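Local coordinates for endopolygalacturonase (Chondrostereum purpureum, PDB 1K5C), which probably hydrolyses the alpha-1,4 linkages between galacturonosyl units within polygalacturonate, the backbone of pectin, at residues P59-D64 with P99-K104; T66-V71 with G107-F112; P118-S123 with G154-A159. One frame throughout, in Å; residues are numbered along the deposited sequence.

Interaction 1 (P59-D64 with P99-K104); sequences PLFTID and PFLKIK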
ATOM      1  N   PRO A  59      -0.182  15.403  -4.926  1.00 11.92           N
ATOM      2  CA  PRO A  59      -1.527  14.902  -4.683  1.00 11.99           C
ATOM      3  C   PRO A  59      -2.599  15.894  -5.115  1.00 11.13           C
ATOM      4  O   PRO A  59      -2.450  17.111  -5.046  1.00 11.97           O
ATOM      5  CB  PRO A  59      -1.582  14.787  -3.132  1.00 12.50           C
ATOM      6  CG  PRO A  59      -0.522  15.718  -2.651  1.00 16.99           C
ATOM      7  CD  PRO A  59       0.551  15.760  -3.698  1.00 13.20           C
ATOM      8  N   LEU A  60      -3.753  15.321  -5.588  1.00 10.81           N
ATOM      9  CA  LEU A  60      -4.873  16.174  -5.975  1.00 11.07           C
ATOM     10  C   LEU A  60      -5.799  16.464  -4.782  1.00 10.77           C
ATOM     11  O   LEU A  60      -6.545  17.461  -4.837  1.00 11.62           O
ATOM     12  CB  LEU A  60      -5.679  15.530  -7.109  1.00 11.28           C
ATOM     13  CG  LEU A  60      -4.889  15.242  -8.390  1.00 11.05           C
ATOM     14  CD1 LEU A  60      -5.840  14.669  -9.453  1.00 12.08           C
ATOM     15  CD2 LEU A  60      -4.159  16.502  -8.900  1.00 12.09           C
ATOM     16  N   PHE A  61      -5.703  15.644  -3.732  1.00 11.09           N
ATOM     17  CA  PHE A  61      -6.446  15.835  -2.486  1.00 11.02           C
ATOM     18  C   PHE A  61      -5.463  15.639  -1.355  1.00 10.61           C
ATOM     19  O   PHE A  61      -4.799  14.597  -1.341  1.00 11.59           O
ATOM     20  CB  PHE A  61      -7.580  14.801  -2.381  1.00 11.65           C
ATOM     21  CG  PHE A  61      -8.304  14.828  -1.030  1.00 11.47           C
ATOM     22  CD1 PHE A  61      -9.259  15.767  -0.781  1.00 13.34           C
ATOM     23  CD2 PHE A  61      -7.979  13.907  -0.026  1.00 12.83           C
ATOM     24  CE1 PHE A  61      -9.927  15.780   0.451  1.00 14.10           C
ATOM     25  CE2 PHE A  61      -8.673  13.914   1.166  1.00 13.99           C
ATOM     26  CZ  PHE A  61      -9.645  14.870   1.411  1.00 13.34           C
ATOM     27  N   THR A  62      -5.388  16.586  -0.436  1.00 10.80           N
ATOM     28  CA  THR A  62      -4.555  16.457   0.760  1.00 10.97           C
ATOM     29  C   THR A  62      -5.402  16.805   1.987  1.00 11.35           C
ATOM     30  O   THR A  62      -6.018  17.879   1.999  1.00 12.87           O
ATOM     31  CB  THR A  62      -3.357  17.403   0.722  1.00 11.90           C
ATOM     32  OG1 THR A  62      -2.561  17.138  -0.449  1.00 12.37           O
ATOM     33  CG2 THR A  62      -2.432  17.195   1.923  1.00 13.81           C
ATOM     34  N   ILE A  63      -5.358  15.949   2.993  1.00 10.96           N
ATOM     35  CA  ILE A  63      -5.965  16.279   4.283  1.00 11.30           C
ATOM     36  C   ILE A  63      -4.895  16.046   5.335  1.00 11.36           C
ATOM     37  O   ILE A  63      -4.169  15.044   5.331  1.00 11.89           O
ATOM     38  CB  ILE A  63      -7.264  15.480   4.520  1.00 11.43           C
ATOM     39  CG1 ILE A  63      -7.933  15.941   5.845  1.00 12.25           C
ATOM     40  CG2 ILE A  63      -7.077  13.969   4.468  1.00 12.65           C
ATOM     41  CD1 ILE A  63      -9.363  15.507   5.957  1.00 13.07           C
ATOM     42  N   ASP A  64      -4.757  17.059   6.214  1.00 11.76           N
ATOM     43  CA  ASP A  64      -3.704  17.049   7.246  1.00 12.11           C
ATOM     44  C   ASP A  64      -4.306  17.599   8.505  1.00 12.02           C
ATOM     45  O   ASP A  64      -4.765  18.753   8.509  1.00 13.23           O
ATOM     46  CB  ASP A  64      -2.535  17.893   6.763  1.00 13.69           C
ATOM     47  CG  ASP A  64      -1.328  17.876   7.660  1.00 15.58           C
ATOM     48  OD1 ASP A  64      -1.323  17.150   8.652  1.00 16.71           O
ATOM     49  OD2 ASP A  64      -0.373  18.621   7.325  1.00 20.69           O
ATOM     50  N   PRO A  99       0.694  10.958  -5.831  1.00 10.90           N
ATOM     51  CA  PRO A  99      -0.458  10.096  -5.476  1.00 10.78           C
ATOM     52  C   PRO A  99      -1.743  10.866  -5.742  1.00 10.38           C
ATOM     53  O   PRO A  99      -1.743  12.096  -5.931  1.00 11.36           O
ATOM     54  CB  PRO A  99      -0.223   9.834  -3.970  1.00 11.22           C
ATOM     55  CG  PRO A  99       0.417  11.111  -3.498  1.00 11.91           C
ATOM     56  CD  PRO A  99       1.347  11.508  -4.635  1.00 12.31           C
ATOM     57  N   PHE A 100      -2.877  10.146  -5.697  1.00 10.10           N
ATOM     58  CA  PHE A 100      -4.169  10.818  -5.863  1.00 10.38           C
ATOM     59  C   PHE A 100      -4.529  11.555  -4.576  1.00 10.27           C
ATOM     60  O   PHE A 100      -4.757  12.773  -4.586  1.00 10.58           O
ATOM     61  CB  PHE A 100      -5.172   9.766  -6.338  1.00 10.38           C
ATOM     62  CG  PHE A 100      -6.583  10.264  -6.583  1.00 10.13           C
ATOM     63  CD1 PHE A 100      -6.880  11.606  -6.830  1.00 11.06           C
ATOM     64  CD2 PHE A 100      -7.623   9.345  -6.582  1.00 11.52           C
ATOM     65  CE1 PHE A 100      -8.204  11.986  -7.049  1.00 11.47           C
ATOM     66  CE2 PHE A 100      -8.930   9.709  -6.794  1.00 11.99           C
ATOM     67  CZ  PHE A 100      -9.238  11.057  -7.025  1.00 11.30           C
ATOM     68  N   LEU A 101      -4.623  10.775  -3.472  1.00 10.22           N
ATOM     69  CA  LEU A 101      -4.895  11.319  -2.153  1.00 10.29           C
ATOM     70  C   LEU A 101      -3.638  11.257  -1.290  1.00 10.15           C
ATOM     71  O   LEU A 101      -2.870  10.303  -1.372  1.00 10.87           O
ATOM     72  CB  LEU A 101      -5.965  10.493  -1.417  1.00 10.98           C
ATOM     73  CG  LEU A 101      -7.413  10.703  -1.795  1.00 14.64           C
ATOM     74  CD1 LEU A 101      -7.742  10.384  -3.171  1.00 19.63           C
ATOM     75  CD2 LEU A 101      -8.306   9.938  -0.818  1.00 15.44           C
ATOM     76  N   LYS A 102      -3.520  12.257  -0.405  1.00 10.60           N
ATOM     77  CA  LYS A 102      -2.475  12.282   0.634  1.00 10.49           C
ATOM     78  C   LYS A 102      -3.153  12.535   1.967  1.00 10.19           C
ATOM     79  O   LYS A 102      -3.912  13.492   2.108  1.00 11.13           O
ATOM     80  CB  LYS A 102      -1.468  13.409   0.339  1.00 12.02           C
ATOM     81  CG  LYS A 102      -0.458  13.691   1.436  1.00 14.27           C
ATOM     82  CD  LYS A 102       0.399  12.484   1.674  1.00 20.02           C
ATOM     83  CE  LYS A 102       1.859  12.775   1.645  1.00 17.32           C
ATOM     84  NZ  LYS A 102       2.666  11.554   1.932  1.00 14.54           N
ATOM     85  N   ILE A 103      -2.871  11.657   2.944  1.00 10.75           N
ATOM     86  CA  ILE A 103      -3.432  11.737   4.303  1.00 11.24           C
ATOM     87  C   ILE A 103      -2.267  11.853   5.277  1.00 11.59           C
ATOM     88  O   ILE A 103      -1.374  10.980   5.293  1.00 12.51           O
ATOM     89  CB  ILE A 103      -4.307  10.536   4.634  1.00 11.91           C
ATOM     90  CG1 ILE A 103      -5.452  10.381   3.637  1.00 12.92           C
ATOM     91  CG2 ILE A 103      -4.818  10.630   6.086  1.00 13.16           C
ATOM     92  CD1 ILE A 103      -6.257   9.110   3.777  1.00 13.90           C
ATOM     93  N   LYS A 104      -2.251  12.943   6.072  1.00 11.54           N
ATOM     94  CA  LYS A 104      -1.195  13.243   6.998  1.00 12.24           C
ATOM     95  C   LYS A 104      -1.783  13.500   8.390  1.00 11.47           C
ATOM     96  O   LYS A 104      -2.938  13.956   8.509  1.00 12.49           O
ATOM     97  CB  LYS A 104      -0.434  14.535   6.568  1.00 13.84           C
ATOM     98  CG  LYS A 104       0.154  14.504   5.210  1.00 15.96           C
ATOM     99  CD  LYS A 104       1.016  15.732   5.001  1.00 22.82           C
ATOM    100  CE  LYS A 104       0.929  16.338   3.664  1.00 38.71           C
ATOM    101  NZ  LYS A 104       1.906  17.479   3.736  1.00 29.03           N
TER
HETATM  102  O   HOH W   1       0.170  19.358   4.721  1.00 29.83           O
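Pro59 lies beside Pro99, each following a cis peptide bond, where two coils of the right-handed parallel beta-helix of family 28 glycosyl hydrolases run side by side. A CA-H...O contact joins Pro59 CA to Pro99 O at 3.1 Å, while Pro59 CB rests on Lys102 CB. Leu60 N and Phe61 N both donate to Phe100 O, the first tilted 26° from the carbonyl plane, the second nearly in line with the C=O bond. Leu60 CB meets the edge of the Phe100 ring. Phe61 points into the interior; with CG opposite its backbone N (chi1 173°), its CD2 comes to 3.7 Å from Leu101 CG. Phe61 O takes the N-H of Lys102. On the partly exposed face, Thr62 CG2 packs against Lys104 CE at 3.9 Å; the Lys102 amine turns away to Ser123 OG and Gly125 O. Ile63 N bonds to Lys102 O and Ile63 O to Lys104 N, while Ile63 CG2 lies alongside Ile103 CG1, 4.0 Å away. Asp64 sets its carboxylate against the Lys104 chain, but OD2 stays 4.4 Å from Lys104 NZ, too far for a salt bridge. A water spans them, donating to Asp64 OD2 (2.8 Å) and accepting from Lys104 NZ (2.7 Å).

Interaction 2 (T66-V71 with G107-F112); sequences TGINFV and GTYKKF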
ATOM      1  N   THR A  66      -4.886  16.673  13.167  1.00 11.87           N
ATOM      2  CA  THR A  66      -4.584  15.915  14.366  1.00 11.76           C
ATOM      3  C   THR A  66      -5.903  15.376  14.932  1.00 12.15           C
ATOM      4  O   THR A  66      -6.840  16.127  15.172  1.00 13.36           O
ATOM      5  CB  THR A  66      -3.872  16.774  15.414  1.00 12.73           C
ATOM      6  OG1 THR A  66      -2.640  17.240  14.842  1.00 13.88           O
ATOM      7  CG2 THR A  66      -3.588  15.992  16.694  1.00 14.65           C
ATOM      8  N   GLY A  67      -5.990  14.057  15.111  1.00 12.21           N
ATOM      9  CA  GLY A  67      -7.190  13.448  15.715  1.00 13.30           C
ATOM     10  C   GLY A  67      -8.417  13.614  14.874  1.00 12.73           C
ATOM     11  O   GLY A  67      -9.542  13.715  15.393  1.00 13.92           O
ATOM     12  N   ILE A  68      -8.258  13.648  13.527  1.00 12.16           N
ATOM     13  CA  ILE A  68      -9.413  13.833  12.646  1.00 12.13           C
ATOM     14  C   ILE A  68     -10.280  12.576  12.641  1.00 11.89           C
ATOM     15  O   ILE A  68      -9.767  11.458  12.628  1.00 14.03           O
ATOM     16  CB  ILE A  68      -8.896  14.169  11.228  1.00 12.37           C
ATOM     17  CG1 ILE A  68      -7.957  15.405  11.231  1.00 12.99           C
ATOM     18  CG2 ILE A  68     -10.050  14.301  10.218  1.00 13.27           C
ATOM     19  CD1 ILE A  68      -8.582  16.600  11.975  1.00 15.05           C
ATOM     20  N   ASN A  69     -11.593  12.804  12.595  1.00 12.07           N
ATOM     21  CA  ASN A  69     -12.564  11.702  12.459  1.00 12.01           C
ATOM     22  C   ASN A  69     -13.219  11.895  11.085  1.00 11.24           C
ATOM     23  O   ASN A  69     -14.076  12.753  10.926  1.00 12.34           O
ATOM     24  CB  ASN A  69     -13.577  11.822  13.594  1.00 13.37           C
ATOM     25  CG  ASN A  69     -14.659  10.808  13.526  1.00 15.28           C
ATOM     26  OD1 ASN A  69     -14.438   9.693  13.052  1.00 20.41           O
ATOM     27  ND2 ASN A  69     -15.854  11.127  13.978  1.00 20.84           N
ATOM     28  N   PHE A  70     -12.775  11.115  10.083  1.00 11.46           N
ATOM     29  CA  PHE A  70     -13.278  11.251   8.729  1.00 11.57           C
ATOM     30  C   PHE A  70     -14.282  10.174   8.452  1.00 11.32           C
ATOM     31  O   PHE A  70     -13.951   8.973   8.504  1.00 12.17           O
ATOM     32  CB  PHE A  70     -12.108  11.238   7.716  1.00 11.78           C
ATOM     33  CG  PHE A  70     -12.522  11.601   6.314  1.00 11.61           C
ATOM     34  CD1 PHE A  70     -13.159  10.690   5.475  1.00 12.50           C
ATOM     35  CD2 PHE A  70     -12.232  12.892   5.826  1.00 12.41           C
ATOM     36  CE1 PHE A  70     -13.516  11.021   4.203  1.00 13.07           C
ATOM     37  CE2 PHE A  70     -12.603  13.244   4.544  1.00 13.47           C
ATOM     38  CZ  PHE A  70     -13.275  12.318   3.746  1.00 13.61           C
ATOM     39  N   VAL A  71     -15.529  10.582   8.182  1.00 11.67           N
ATOM     40  CA  VAL A  71     -16.665   9.694   8.037  1.00 12.01           C
ATOM     41  C   VAL A  71     -17.064   9.738   6.575  1.00 11.53           C
ATOM     42  O   VAL A  71     -17.675  10.712   6.103  1.00 12.12           O
ATOM     43  CB  VAL A  71     -17.820  10.154   8.977  1.00 12.81           C
ATOM     44  CG1 VAL A  71     -19.069   9.273   8.741  1.00 14.98           C
ATOM     45  CG2 VAL A  71     -17.353  10.171  10.425  1.00 15.18           C
ATOM     46  N   GLY A 107      -5.638  10.327  13.390  1.00 11.94           N
ATOM     47  CA  GLY A 107      -7.072  10.166  13.484  1.00 12.15           C
ATOM     48  C   GLY A 107      -7.535   8.852  12.894  1.00 11.21           C
ATOM     49  O   GLY A 107      -6.774   7.874  12.845  1.00 12.01           O
ATOM     50  N   THR A 108      -8.782   8.841  12.446  1.00 11.63           N
ATOM     51  CA  THR A 108      -9.463   7.651  11.940  1.00 11.89           C
ATOM     52  C   THR A 108     -10.237   8.032  10.696  1.00 12.08           C
ATOM     53  O   THR A 108     -11.045   8.966  10.750  1.00 13.43           O
ATOM     54  CB  THR A 108     -10.424   7.053  12.992  1.00 13.71           C
ATOM     55  OG1 THR A 108      -9.671   6.756  14.166  1.00 18.12           O
ATOM     56  CG2 THR A 108     -11.070   5.773  12.542  1.00 15.78           C
ATOM     57  N   TYR A 109      -9.977   7.333   9.599  1.00 11.49           N
ATOM     58  CA  TYR A 109     -10.573   7.569   8.292  1.00 11.43           C
ATOM     59  C   TYR A 109     -11.355   6.332   7.913  1.00 11.50           C
ATOM     60  O   TYR A 109     -10.776   5.237   7.834  1.00 12.60           O
ATOM     61  CB  TYR A 109      -9.473   7.841   7.225  1.00 11.90           C
ATOM     62  CG  TYR A 109      -8.847   9.216   7.428  1.00 11.49           C
ATOM     63  CD1 TYR A 109      -8.014   9.517   8.475  1.00 11.64           C
ATOM     64  CD2 TYR A 109      -9.228  10.252   6.556  1.00 11.71           C
ATOM     65  CE1 TYR A 109      -7.503  10.815   8.661  1.00 11.51           C
ATOM     66  CE2 TYR A 109      -8.739  11.539   6.746  1.00 11.08           C
ATOM     67  CZ  TYR A 109      -7.873  11.820   7.786  1.00 11.69           C
ATOM     68  OH  TYR A 109      -7.422  13.102   7.937  1.00 12.31           O
ATOM     69  N   LYS A 110     -12.670   6.503   7.648  1.00 11.64           N
ATOM     70  CA  LYS A 110     -13.518   5.318   7.430  1.00 11.55           C
ATOM     71  C   LYS A 110     -14.390   5.435   6.204  1.00 10.94           C
ATOM     72  O   LYS A 110     -14.941   6.484   5.881  1.00 11.88           O
ATOM     73  CB  LYS A 110     -14.481   5.189   8.670  1.00 14.16           C
ATOM     74  CG  LYS A 110     -13.772   5.080  10.005  0.70 13.92           C
ATOM     75  CD  LYS A 110     -14.588   5.490  11.218  0.70 17.26           C
ATOM     76  CE  LYS A 110     -14.696   7.081  11.311  0.70 19.36           C
ATOM     77  NZ  LYS A 110     -15.431   7.306  12.616  0.70 18.83           N
ATOM     78  N   LYS A 111     -14.591   4.273   5.555  1.00 11.27           N
ATOM     79  CA  LYS A 111     -15.759   4.039   4.685  1.00 11.70           C
ATOM     80  C   LYS A 111     -15.891   5.045   3.576  1.00 11.13           C
ATOM     81  O   LYS A 111     -16.895   5.727   3.371  1.00 11.81           O
ATOM     82  CB  LYS A 111     -17.038   3.979   5.539  1.00 13.51           C
ATOM     83  CG  LYS A 111     -17.101   2.720   6.415  1.00 16.55           C
ATOM     84  CD  LYS A 111     -17.381   1.479   5.557  1.00 21.80           C
ATOM     85  CE  LYS A 111     -17.681   0.241   6.335  1.00 41.18           C
ATOM     86  NZ  LYS A 111     -18.139  -0.763   5.300  1.00 38.78           N
ATOM     87  N   PHE A 112     -14.803   5.158   2.765  1.00 11.82           N
ATOM     88  CA  PHE A 112     -14.931   5.831   1.465  1.00 11.65           C
ATOM     89  C   PHE A 112     -14.186   5.000   0.434  1.00 10.84           C
ATOM     90  O   PHE A 112     -13.444   4.059   0.757  1.00 11.62           O
ATOM     91  CB  PHE A 112     -14.448   7.288   1.507  1.00 11.93           C
ATOM     92  CG  PHE A 112     -12.996   7.453   1.882  1.00 12.10           C
ATOM     93  CD1 PHE A 112     -12.000   7.380   0.923  1.00 12.68           C
ATOM     94  CD2 PHE A 112     -12.671   7.719   3.227  1.00 13.79           C
ATOM     95  CE1 PHE A 112     -10.667   7.608   1.279  1.00 14.29           C
ATOM     96  CE2 PHE A 112     -11.362   7.931   3.583  1.00 15.23           C
ATOM     97  CZ  PHE A 112     -10.354   7.856   2.619  1.00 15.22           C
TER
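Gly107 CA is pressed to 3.1 Å from Ile68 O, at a corner of the parallel beta-helix where any CB would run into that carbonyl oxygen; its backbone angles, too, suit only glycine. Past the corner the strands run parallel, joined by three backbone bonds: Thr108 N to Ile68 O, Phe70 N to Thr108 O and Lys110 N to Phe70 O. Inside, Phe70, Tyr109 and Phe112 form an aromatic cluster. Phe70 CB sits 3.3 Å from Tyr109 CD2, and the two rings, their planes only 16° apart, are offset so that little of one faces the other. Phe70 CG lies opposite its backbone N (chi1 -170°), which carries the ring on past Tyr109 to Phe112, where CE1 meets Phe112 CD2 at 3.5 Å with the planes 70° apart. Replacing Phe70 with an alanine would keep the CB contact with Tyr109 but would probably leave Phe112 CD2 without its partner and a gap where the ring had lain. On the partly exposed face Asn69 ND2 bonds to Thr42 OG1; a bond from Lys110 NZ to Asn69 OD1 rests on one of two conformers and is doubtful. Back inside, Ile68 CG2 lies 3.7 Å from Tyr109 OH.

Interaction 3 (P118-S123 with G154-A159); sequences PAQAIS and GFDVSA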
ATOM      1  N   PRO A 118      -5.366   7.863 -11.125  1.00 10.38           N
ATOM      2  CA  PRO A 118      -4.476   7.875 -12.305  1.00 10.37           C
ATOM      3  C   PRO A 118      -3.317   6.910 -12.151  1.00 10.13           C
ATOM      4  O   PRO A 118      -2.950   6.256 -13.151  1.00 11.02           O
ATOM      5  CB  PRO A 118      -4.037   9.344 -12.419  1.00 11.20           C
ATOM      6  CG  PRO A 118      -5.251  10.110 -11.848  1.00 11.35           C
ATOM      7  CD  PRO A 118      -5.672   9.231 -10.643  1.00 10.95           C
ATOM      8  N   ALA A 119      -2.729   6.849 -10.974  1.00 10.11           N
ATOM      9  CA  ALA A 119      -1.625   5.899 -10.669  1.00 10.46           C
ATOM     10  C   ALA A 119      -1.755   5.609  -9.169  1.00 10.12           C
ATOM     11  O   ALA A 119      -2.797   5.106  -8.732  1.00 10.38           O
ATOM     12  CB  ALA A 119      -0.285   6.422 -11.160  1.00 11.10           C
ATOM     13  N   GLN A 120      -0.738   5.921  -8.371  1.00 10.19           N
ATOM     14  CA  GLN A 120      -0.778   5.504  -6.975  1.00 10.43           C
ATOM     15  C   GLN A 120      -1.957   6.198  -6.276  1.00  9.98           C
ATOM     16  O   GLN A 120      -2.194   7.401  -6.436  1.00 10.29           O
ATOM     17  CB  GLN A 120       0.534   5.886  -6.242  1.00 10.72           C
ATOM     18  CG  GLN A 120       1.762   5.113  -6.756  1.00 11.30           C
ATOM     19  CD  GLN A 120       2.446   5.762  -7.964  1.00 11.30           C
ATOM     20  OE1 GLN A 120       1.889   6.606  -8.661  1.00 11.90           O
ATOM     21  NE2 GLN A 120       3.661   5.299  -8.296  1.00 13.49           N
ATOM     22  N   ALA A 121      -2.718   5.402  -5.483  1.00 10.13           N
ATOM     23  CA  ALA A 121      -4.002   5.898  -4.969  1.00 10.09           C
ATOM     24  C   ALA A 121      -3.867   6.714  -3.697  1.00 10.31           C
ATOM     25  O   ALA A 121      -4.155   7.919  -3.714  1.00 11.96           O
ATOM     26  CB  ALA A 121      -4.964   4.717  -4.806  1.00 10.67           C
ATOM     27  N   ILE A 122      -3.490   6.084  -2.586  1.00 10.29           N
ATOM     28  CA  ILE A 122      -3.485   6.783  -1.276  1.00 10.30           C
ATOM     29  C   ILE A 122      -2.072   6.744  -0.676  1.00 10.32           C
ATOM     30  O   ILE A 122      -1.522   5.686  -0.411  1.00 11.27           O
ATOM     31  CB  ILE A 122      -4.489   6.142  -0.301  1.00 10.66           C
ATOM     32  CG1 ILE A 122      -5.882   6.113  -0.905  1.00 11.58           C
ATOM     33  CG2 ILE A 122      -4.449   6.861   1.046  1.00 12.19           C
ATOM     34  CD1 ILE A 122      -6.927   5.390  -0.054  1.00 12.62           C
ATOM     35  N   SER A 123      -1.513   7.947  -0.494  1.00 10.42           N
ATOM     36  CA  SER A 123      -0.235   8.112   0.191  1.00 10.39           C
ATOM     37  C   SER A 123      -0.485   8.492   1.644  1.00 10.24           C
ATOM     38  O   SER A 123      -1.273   9.409   1.921  1.00 11.07           O
ATOM     39  CB  SER A 123       0.559   9.215  -0.537  1.00 11.45           C
ATOM     40  OG  SER A 123       1.726   9.525   0.191  1.00 12.38           O
ATOM     41  N   GLY A 154      -2.406   0.629  -3.910  1.00 10.15           N
ATOM     42  CA  GLY A 154      -3.536   0.992  -3.047  1.00 10.59           C
ATOM     43  C   GLY A 154      -3.144   2.018  -1.970  1.00 10.17           C
ATOM     44  O   GLY A 154      -3.698   3.133  -1.925  1.00 10.73           O
ATOM     45  N   PHE A 155      -2.196   1.592  -1.146  1.00 10.20           N
ATOM     46  CA  PHE A 155      -1.700   2.419  -0.038  1.00 10.29           C
ATOM     47  C   PHE A 155      -0.175   2.417  -0.089  1.00 10.44           C
ATOM     48  O   PHE A 155       0.433   1.341  -0.066  1.00 11.65           O
ATOM     49  CB  PHE A 155      -2.110   1.826   1.336  1.00 10.69           C
ATOM     50  CG  PHE A 155      -3.605   1.667   1.489  1.00 10.73           C
ATOM     51  CD1 PHE A 155      -4.397   2.727   1.979  1.00 12.44           C
ATOM     52  CD2 PHE A 155      -4.240   0.466   1.141  1.00 11.99           C
ATOM     53  CE1 PHE A 155      -5.769   2.556   2.100  1.00 13.57           C
ATOM     54  CE2 PHE A 155      -5.598   0.313   1.273  1.00 13.10           C
ATOM     55  CZ  PHE A 155      -6.391   1.350   1.721  1.00 13.24           C
ATOM     56  N   ASP A 156       0.419   3.610  -0.140  1.00 10.32           N
ATOM     57  CA  ASP A 156       1.879   3.792  -0.003  1.00 10.21           C
ATOM     58  C   ASP A 156       2.125   4.450   1.337  1.00 10.35           C
ATOM     59  O   ASP A 156       1.625   5.551   1.583  1.00 10.96           O
ATOM     60  CB  ASP A 156       2.415   4.664  -1.141  1.00 10.76           C
ATOM     61  CG  ASP A 156       2.325   4.011  -2.504  1.00 10.69           C
ATOM     62  OD1 ASP A 156       2.693   2.765  -2.536  1.00 11.37           O
ATOM     63  OD2 ASP A 156       1.969   4.610  -3.500  1.00 11.93           O
ATOM     64  N   VAL A 157       2.856   3.758   2.216  1.00 10.38           N
ATOM     65  CA  VAL A 157       3.021   4.217   3.590  1.00 10.19           C
ATOM     66  C   VAL A 157       4.456   4.568   3.887  1.00 10.31           C
ATOM     67  O   VAL A 157       5.343   3.719   3.797  1.00 10.96           O
ATOM     68  CB  VAL A 157       2.524   3.128   4.585  1.00 10.55           C
ATOM     69  CG1 VAL A 157       2.656   3.634   6.024  1.00 12.02           C
ATOM     70  CG2 VAL A 157       1.075   2.725   4.265  1.00 12.25           C
ATOM     71  N   SER A 158       4.667   5.825   4.296  1.00 10.65           N
ATOM     72  CA  SER A 158       5.947   6.329   4.862  1.00 11.00           C
ATOM     73  C   SER A 158       5.565   7.069   6.141  1.00 10.98           C
ATOM     74  O   SER A 158       5.290   8.275   6.095  1.00 11.92           O
ATOM     75  CB  SER A 158       6.720   7.182   3.883  1.00 11.77           C
ATOM     76  OG  SER A 158       7.210   6.403   2.782  1.00 12.29           O
ATOM     77  N   ALA A 159       5.483   6.334   7.230  1.00 11.02           N
ATOM     78  CA  ALA A 159       4.834   6.896   8.433  1.00 11.75           C
ATOM     79  C   ALA A 159       5.026   5.911   9.571  1.00 10.99           C
ATOM     80  O   ALA A 159       5.162   4.712   9.387  1.00 11.68           O
ATOM     81  CB  ALA A 159       3.320   7.019   8.173  1.00 13.72           C
TER
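Ile122 O takes the N-H of Asp156 at 2.9 Å in a nearly straight bond lying close to the line of the carbonyl. Ile122 O is also approached by Phe155 CA, 3.3 Å away, in a CA-H...O contact. At the other end of the residue, Ile122 N donates to Gly154 O at 3.0 Å, but less directly: the donor is tilted 33° from the carbonyl plane. Gly154 O also has Ala121 CB against it at 3.5 Å, where both chains bend as they enter their parallel strands.

Beyond the backbone, the two faces differ. Inward, Ile122 and Phe155 lie side by side and point the same way, Ile122 CD1 touching Phe155 CE1 at 3.7 Å. Ile136 and Val138 of the strand 130-139 pack on this isoleucine, and Leu133 of that strand on the phenylalanine, which places both side chains in the interior of the beta-helix. On the partly exposed face, Asp156 CG sits beside its own backbone N (chi1 -67°), which sends the carboxylate back over Gln120. There Asp156 OD2 rests against Gln120 CB and CG, each at 3.3 Å, with the amide and carboxylate planes 62° apart. The contact is with the aliphatic part of the glutamine: its chain bends at chi2 and carries the amide elsewhere, NE2 bonding to Thr90 OG1.

Gln120 lies about 4 Å from Asn151 and about 7 Å from Asp173, between nearest side-chain atoms, and both are seen to bind galacturonate in structures of this enzyme. The arrangement is thus that of neighbouring parallel beta-helix coils beside the substrate site of a family 28 polygalacturonase.

In the fold
Interactions 1 and 3 belong to one parallel sheet of the beta-helix, joined by neighbouring strands 101-104 and 122-127, where Leu101 O meets Ser123 N. Interaction 2 pairs the strands that follow round the corner on another face. It meets interaction 1 through the shared interior, Tyr109 packing on Ile63 and Ile103; it does not touch interaction 3. All three combine buried apolar side chains with a more exposed polar face. Inside, aliphatic chains mix with two phenylalanines in interaction 1, interaction 2 gathers three rings in one cluster, and one isoleucine-phenylalanine pair serves interaction 3. Outside, interaction 1 carries mostly charged side chains, whereas interaction 3, nearest the chain's centre, adjoins galacturonate-binding residues; interaction 2 lies away from them.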